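Local coordinates for ketosynthase (Streptomyces sp. MSC090213JE08, PDB 6KXD), which probably serves as the chain length factor that pairs with the ketosynthase in a highly reducing type II polyketide synthase, at residues A251-V259 and A271-V282. Numbering follows the deposited sequence.
Sequences AVLSVETRV and ACARRALRRAGV
Strand 251-259 and helix 271-280 run roughly antiparallel, at 141°, and their axes approach to 6.9 Å. E256 lies over A276, in the C-terminal half of helix 265-280. E256 CG sits 3.5 Å from A276 CA, and the chain bends at chi2 (-63°), which turns OE1 toward R279 and OE2 toward R275. E256 OE1 forms a salt bridge with R279 NH1 at 3.4 Å. The hydrogen bond within it is weak but nearly straight (166°) and leaves the guanidinium edge, with the two planes almost perpendicular. E256 OE2 rests against R275 CD at 3.4 Å, while the charge of R275 stays too distant for a salt bridge. With an alanine in place of E256, R279 would probably lose its carboxylate partner and a gap would open over A276. S254 OG donates a hydrogen bond of 2.8 Å to A276 O. That carbonyl also accepts the helical bond from A280 N, which arrives from the opposite face. L253 CB packs on A280 CB at 3.6 Å. At the other end, C272 SG lies 3.2 Å from E256 O, and A271 CB lies over one face of the R258 guanidinium, toward its rim. L253 and S254 form a classic beta bulge opposite V370, and both turn toward the helix. A Schellman motif at G281 ends the helix. The arrangement is a helix packed on a sheet face, within the alpha/beta architecture of the thiolase superfamily.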
# COMPACT_ATOMS: atom_id res chain seq x y z
N ALA B 251 -21.70 9.65 8.18
CA ALA B 251 -21.75 9.16 6.82
C ALA B 251 -20.59 9.80 6.08
O ALA B 251 -20.34 10.97 6.27
CB ALA B 251 -23.03 9.51 6.14
N VAL B 252 -19.86 8.97 5.32
CA VAL B 252 -18.80 9.46 4.48
C VAL B 252 -19.40 9.87 3.14
O VAL B 252 -19.75 9.03 2.32
CB VAL B 252 -17.69 8.41 4.29
CG1 VAL B 252 -16.60 8.96 3.40
CG2 VAL B 252 -17.11 7.91 5.61
N LEU B 253 -19.56 11.19 2.94
CA LEU B 253 -20.19 11.74 1.78
C LEU B 253 -19.22 11.82 0.60
O LEU B 253 -19.61 11.70 -0.54
CB LEU B 253 -20.72 13.13 2.15
CG LEU B 253 -21.77 13.17 3.24
CD1 LEU B 253 -22.46 14.51 3.20
CD2 LEU B 253 -22.79 12.05 3.09
N SER B 254 -17.97 12.16 0.86
CA SER B 254 -17.01 12.22 -0.20
C SER B 254 -15.60 12.18 0.40
O SER B 254 -15.36 12.56 1.53
CB SER B 254 -17.16 13.46 -1.01
OG SER B 254 -16.87 14.55 -0.19
N VAL B 255 -14.70 11.65 -0.42
CA VAL B 255 -13.27 11.70 -0.17
C VAL B 255 -12.64 12.04 -1.50
O VAL B 255 -12.84 11.37 -2.51
CB VAL B 255 -12.72 10.38 0.37
CG1 VAL B 255 -11.21 10.44 0.52
CG2 VAL B 255 -13.38 9.98 1.66
N GLU B 256 -11.90 13.15 -1.50
CA GLU B 256 -11.29 13.61 -2.68
C GLU B 256 -9.81 13.82 -2.37
O GLU B 256 -9.41 14.08 -1.23
CB GLU B 256 -11.95 14.91 -3.16
CG GLU B 256 -13.36 14.71 -3.71
CD GLU B 256 -13.48 13.82 -4.95
OE1 GLU B 256 -14.39 12.97 -4.97
OE2 GLU B 256 -12.67 14.00 -5.88
N THR B 257 -9.03 13.68 -3.44
CA THR B 257 -7.60 13.76 -3.35
C THR B 257 -7.06 14.50 -4.56
O THR B 257 -7.66 14.51 -5.63
CB THR B 257 -6.94 12.38 -3.35
OG1 THR B 257 -7.34 11.77 -4.56
CG2 THR B 257 -7.33 11.47 -2.20
N ARG B 258 -5.89 15.07 -4.33
CA ARG B 258 -5.15 15.73 -5.36
C ARG B 258 -3.66 15.56 -5.07
O ARG B 258 -3.29 15.22 -3.95
CB ARG B 258 -5.51 17.21 -5.37
CG ARG B 258 -6.85 17.51 -6.02
CD ARG B 258 -7.00 19.00 -6.10
NE ARG B 258 -6.04 19.68 -6.94
CZ ARG B 258 -6.26 19.98 -8.22
NH1 ARG B 258 -7.23 19.37 -8.88
NH2 ARG B 258 -5.50 20.87 -8.83
N VAL B 259 -2.85 15.79 -6.09
CA VAL B 259 -1.46 15.90 -5.88
C VAL B 259 -1.07 17.34 -6.17
O VAL B 259 -1.49 17.88 -7.19
CB VAL B 259 -0.65 14.89 -6.70
CG1 VAL B 259 0.86 15.11 -6.53
CG2 VAL B 259 -1.04 13.45 -6.38
N ALA B 271 -8.77 23.39 -3.91
CA ALA B 271 -9.39 22.71 -5.01
C ALA B 271 -9.95 21.38 -4.53
O ALA B 271 -11.03 20.99 -4.90
CB ALA B 271 -8.42 22.51 -6.15
N CYS B 272 -9.16 20.69 -3.71
CA CYS B 272 -9.55 19.42 -3.21
C CYS B 272 -10.82 19.52 -2.35
O CYS B 272 -11.75 18.74 -2.53
CB CYS B 272 -8.41 18.84 -2.38
SG CYS B 272 -8.64 17.06 -2.14
N ALA B 273 -10.85 20.50 -1.44
CA ALA B 273 -11.97 20.71 -0.51
C ALA B 273 -13.21 21.09 -1.32
O ALA B 273 -14.29 20.57 -1.12
CB ALA B 273 -11.62 21.75 0.50
N ARG B 274 -13.04 21.97 -2.30
CA ARG B 274 -14.23 22.43 -3.07
C ARG B 274 -14.84 21.27 -3.84
O ARG B 274 -16.07 21.11 -3.87
CB ARG B 274 -13.87 23.57 -4.02
CG ARG B 274 -13.70 24.87 -3.27
CD ARG B 274 -13.68 26.08 -4.19
NE ARG B 274 -13.30 27.23 -3.39
CZ ARG B 274 -14.07 27.85 -2.50
NH1 ARG B 274 -15.37 27.61 -2.41
NH2 ARG B 274 -13.52 28.73 -1.68
N ARG B 275 -13.98 20.41 -4.41
CA ARG B 275 -14.42 19.24 -5.08
C ARG B 275 -15.12 18.31 -4.08
O ARG B 275 -16.17 17.80 -4.39
CB ARG B 275 -13.29 18.48 -5.79
CG ARG B 275 -13.76 17.41 -6.76
CD ARG B 275 -12.63 16.87 -7.64
NE ARG B 275 -12.90 16.95 -9.08
CZ ARG B 275 -12.63 18.00 -9.87
NH1 ARG B 275 -12.08 19.09 -9.37
NH2 ARG B 275 -12.93 17.96 -11.16
N ALA B 276 -14.53 18.09 -2.90
CA ALA B 276 -15.13 17.20 -1.91
C ALA B 276 -16.51 17.73 -1.49
O ALA B 276 -17.50 16.98 -1.34
CB ALA B 276 -14.21 17.04 -0.74
N LEU B 277 -16.61 19.03 -1.31
CA LEU B 277 -17.89 19.61 -0.90
C LEU B 277 -18.92 19.49 -2.02
O LEU B 277 -20.07 19.05 -1.78
CB LEU B 277 -17.64 21.05 -0.48
CG LEU B 277 -16.93 21.25 0.86
CD1 LEU B 277 -16.44 22.68 0.97
CD2 LEU B 277 -17.82 20.92 2.05
N ARG B 278 -18.53 19.83 -3.24
CA ARG B 278 -19.42 19.65 -4.40
C ARG B 278 -19.93 18.20 -4.44
O ARG B 278 -21.15 17.93 -4.48
CB ARG B 278 -18.70 20.06 -5.69
CG ARG B 278 -19.43 19.67 -6.97
CD ARG B 278 -19.00 20.46 -8.20
NE ARG B 278 -17.57 20.79 -8.19
CZ ARG B 278 -16.62 20.12 -8.82
NH1 ARG B 278 -16.90 19.00 -9.48
NH2 ARG B 278 -15.37 20.56 -8.80
N ARG B 279 -19.00 17.24 -4.37
CA ARG B 279 -19.36 15.82 -4.54
C ARG B 279 -20.25 15.33 -3.39
O ARG B 279 -21.05 14.45 -3.55
CB ARG B 279 -18.11 14.97 -4.73
CG ARG B 279 -17.47 15.15 -6.10
CD ARG B 279 -16.70 13.94 -6.59
NE ARG B 279 -17.40 13.15 -7.60
CZ ARG B 279 -17.09 11.90 -7.94
NH1 ARG B 279 -16.19 11.22 -7.23
NH2 ARG B 279 -17.66 11.32 -8.98
N ALA B 280 -20.08 15.91 -2.20
CA ALA B 280 -20.93 15.63 -1.08
C ALA B 280 -22.31 16.29 -1.24
O ALA B 280 -23.23 15.97 -0.48
CB ALA B 280 -20.24 16.11 0.16
N GLY B 281 -22.42 17.25 -2.15
CA GLY B 281 -23.64 18.04 -2.38
C GLY B 281 -23.89 19.02 -1.25
O GLY B 281 -25.03 19.31 -0.89
N VAL B 282 -22.82 19.56 -0.68
CA VAL B 282 -23.00 20.52 0.36
C VAL B 282 -22.20 21.77 0.04
O VAL B 282 -21.26 21.76 -0.72
CB VAL B 282 -22.67 19.97 1.76
CG1 VAL B 282 -23.45 18.71 2.05
CG2 VAL B 282 -21.18 19.76 1.97